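Local coordinates for peptidoglycan hydrolase FlgJ (Sphingomonas sp. A1, PDB 2ZYC), which is a glycoside hydrolase family 73 peptidoglycan hydrolase that probably opens the cell wall in the periplasm for assembly of the flagellar rod, at residues 120-125 / 138-143. The protein carries 2 engineered substitutions. Numbering follows the deposited sequence.
Sequences AFARAL and DKLARV
L140 reaches across from helix 136-145 and sets one methyl, CD2, among three side chains of helix 118-127. Its shortest approach is to A122, whose CB lies 3.8 Å from L140 CD2. The same A122 CB also meets the root of the leucine, 4.0 Å from L140 CB, so the A122 methyl lies alongside L140, in touch with its CB, CG and CD2. L125 comes in at about a right angle to L140 and offers a single branch, with L125 CD1 4.1 Å from L140 CD2. The third partner is the ring of F121, which meets that methyl obliquely through F121 CE2, at 4.1 Å from L140 CD2. In L140, CG stands anti to the backbone N (chi1 -179°), and this extends the side chain toward the neighbouring helix.

Part of what surrounds the F121 ring comes from its own helix. With chi1 at 167° the ring swings round toward L140 although its CB does not point there. One face is covered near the rim by L125 CG, 4.2 Å above the ring plane. The segments bury only 140 Å² between them, and the contact is purely apolar. Small A122 at the point of nearest backbone approach, opposite L140, fits with segment axes 8.6 Å apart. At the solvent-facing side, D138 OD1 is hydrogen-bonded to H119 NE2, adding a polar tie between the same two helices.

The two segments run roughly antiparallel, at 143°, as neighbouring helices of the C-terminal glucosaminidase domain of FlgJ, a member of the lysozyme clan. Helix 24-35 packs against both, taking L140 on L33 and F121 on L27, while the F26 and F121 rings meet with their planes inclined. Y99 of helix 92-105 touches F121 and L125 and so adds a further helix to the surroundings of this buried contact.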
loop_
_atom_site.group_PDB
_atom_site.type_symbol
_atom_site.label_atom_id
_atom_site.label_comp_id
_atom_site.label_asym_id
_atom_site.label_seq_id
_atom_site.Cartn_x
_atom_site.Cartn_y
_atom_site.Cartn_z
ATOM N N ALA A 120 -8.706 4.745 11.923
ATOM C CA ALA A 120 -8.475 3.605 12.821
ATOM C C ALA A 120 -7.479 2.622 12.196
ATOM O O ALA A 120 -6.557 2.126 12.869
ATOM C CB ALA A 120 -9.795 2.893 13.125
ATOM N N PHE A 121 -7.683 2.355 10.906
ATOM C CA PHE A 121 -6.815 1.474 10.131
ATOM C C PHE A 121 -5.383 2.017 10.112
ATOM O O PHE A 121 -4.429 1.299 10.398
ATOM C CB PHE A 121 -7.384 1.313 8.710
ATOM C CG PHE A 121 -6.432 0.694 7.724
ATOM C CD1 PHE A 121 -6.143 -0.667 7.772
ATOM C CD2 PHE A 121 -5.842 1.474 6.728
ATOM C CE1 PHE A 121 -5.259 -1.242 6.850
ATOM C CE2 PHE A 121 -4.965 0.911 5.801
ATOM C CZ PHE A 121 -4.668 -0.458 5.868
ATOM N N ALA A 122 -5.250 3.296 9.792
ATOM C CA ALA A 122 -3.934 3.920 9.725
ATOM C C ALA A 122 -3.243 3.925 11.083
ATOM O O ALA A 122 -2.061 3.632 11.173
ATOM C CB ALA A 122 -4.045 5.329 9.152
ATOM N N ARG A 123 -3.992 4.235 12.140
ATOM C CA ARG A 123 -3.462 4.165 13.509
ATOM C C ARG A 123 -2.947 2.764 13.850
ATOM O O ARG A 123 -1.905 2.631 14.489
ATOM C CB ARG A 123 -4.513 4.613 14.531
ATOM C CG ARG A 123 -4.862 6.107 14.484
ATOM C CD ARG A 123 -5.712 6.566 15.689
ATOM N NE ARG A 123 -6.773 5.623 16.065
ATOM C CZ ARG A 123 -8.049 5.705 15.692
ATOM N NH1 ARG A 123 -8.470 6.685 14.903
ATOM N NH2 ARG A 123 -8.914 4.788 16.101
ATOM N N ALA A 124 -3.673 1.731 13.410
ATOM C CA ALA A 124 -3.265 0.333 13.642
ATOM C C ALA A 124 -1.944 -0.003 12.942
ATOM O O ALA A 124 -1.099 -0.705 13.504
ATOM C CB ALA A 124 -4.369 -0.643 13.225
ATOM N N LEU A 125 -1.766 0.514 11.728
ATOM C CA LEU A 125 -0.502 0.349 11.004
ATOM C C LEU A 125 0.628 1.078 11.723
ATOM O O LEU A 125 1.723 0.536 11.873
ATOM C CB LEU A 125 -0.620 0.899 9.584
ATOM C CG LEU A 125 -1.456 0.086 8.598
ATOM C CD1 LEU A 125 -1.657 0.930 7.345
ATOM C CD2 LEU A 125 -0.775 -1.247 8.276
ATOM N N ASP A 138 -3.434 10.792 9.879
ATOM C CA ASP A 138 -4.194 11.893 9.297
ATOM C C ASP A 138 -4.036 11.934 7.778
ATOM O O ASP A 138 -5.018 12.093 7.053
ATOM C CB ASP A 138 -3.753 13.233 9.892
ATOM C CG ASP A 138 -4.297 13.468 11.293
ATOM O OD1 ASP A 138 -5.180 12.708 11.753
ATOM O OD2 ASP A 138 -3.828 14.434 11.936
ATOM N N LYS A 139 -2.797 11.794 7.314
ATOM C CA LYS A 139 -2.501 11.846 5.877
ATOM C C LYS A 139 -3.122 10.669 5.122
ATOM O O LYS A 139 -3.715 10.860 4.053
ATOM C CB LYS A 139 -0.997 11.914 5.644
ATOM C CG LYS A 139 -0.386 13.238 6.074
ATOM C CD LYS A 139 1.120 13.168 6.010
ATOM C CE LYS A 139 1.752 14.419 6.594
ATOM N NZ LYS A 139 3.200 14.194 6.834
ATOM N N LEU A 140 -3.017 9.465 5.683
ATOM C CA LEU A 140 -3.609 8.291 5.039
ATOM C C LEU A 140 -5.130 8.312 5.070
ATOM O O LEU A 140 -5.786 7.989 4.072
ATOM C CB LEU A 140 -3.060 6.984 5.641
ATOM C CG LEU A 140 -3.579 5.667 5.046
ATOM C CD1 LEU A 140 -3.434 5.623 3.519
ATOM C CD2 LEU A 140 -2.866 4.486 5.687
ATOM N N ALA A 141 -5.695 8.694 6.210
ATOM C CA ALA A 141 -7.151 8.840 6.331
ATOM C C ALA A 141 -7.689 9.843 5.298
ATOM O O ALA A 141 -8.743 9.616 4.702
ATOM C CB ALA A 141 -7.542 9.248 7.749
ATOM N N ARG A 142 -6.951 10.933 5.076
ATOM C CA ARG A 142 -7.353 11.928 4.080
ATOM C C ARG A 142 -7.470 11.324 2.669
ATOM O O ARG A 142 -8.394 11.652 1.927
ATOM C CB ARG A 142 -6.412 13.146 4.080
ATOM C CG ARG A 142 -7.009 14.355 3.349
ATOM C CD ARG A 142 -6.056 15.552 3.303
ATOM N NE ARG A 142 -6.731 16.726 2.741
ATOM C CZ ARG A 142 -6.113 17.803 2.260
ATOM N NH1 ARG A 142 -6.827 18.814 1.768
ATOM N NH2 ARG A 142 -4.786 17.871 2.263
ATOM N N VAL A 143 -6.543 10.438 2.306
ATOM C CA VAL A 143 -6.604 9.777 1.001
ATOM C C VAL A 143 -7.778 8.787 0.964
ATOM O O VAL A 143 -8.543 8.748 -0.009
ATOM C CB VAL A 143 -5.265 9.068 0.618
ATOM C CG1 VAL A 143 -5.378 8.376 -0.741
ATOM C CG2 VAL A 143 -4.109 10.062 0.589
#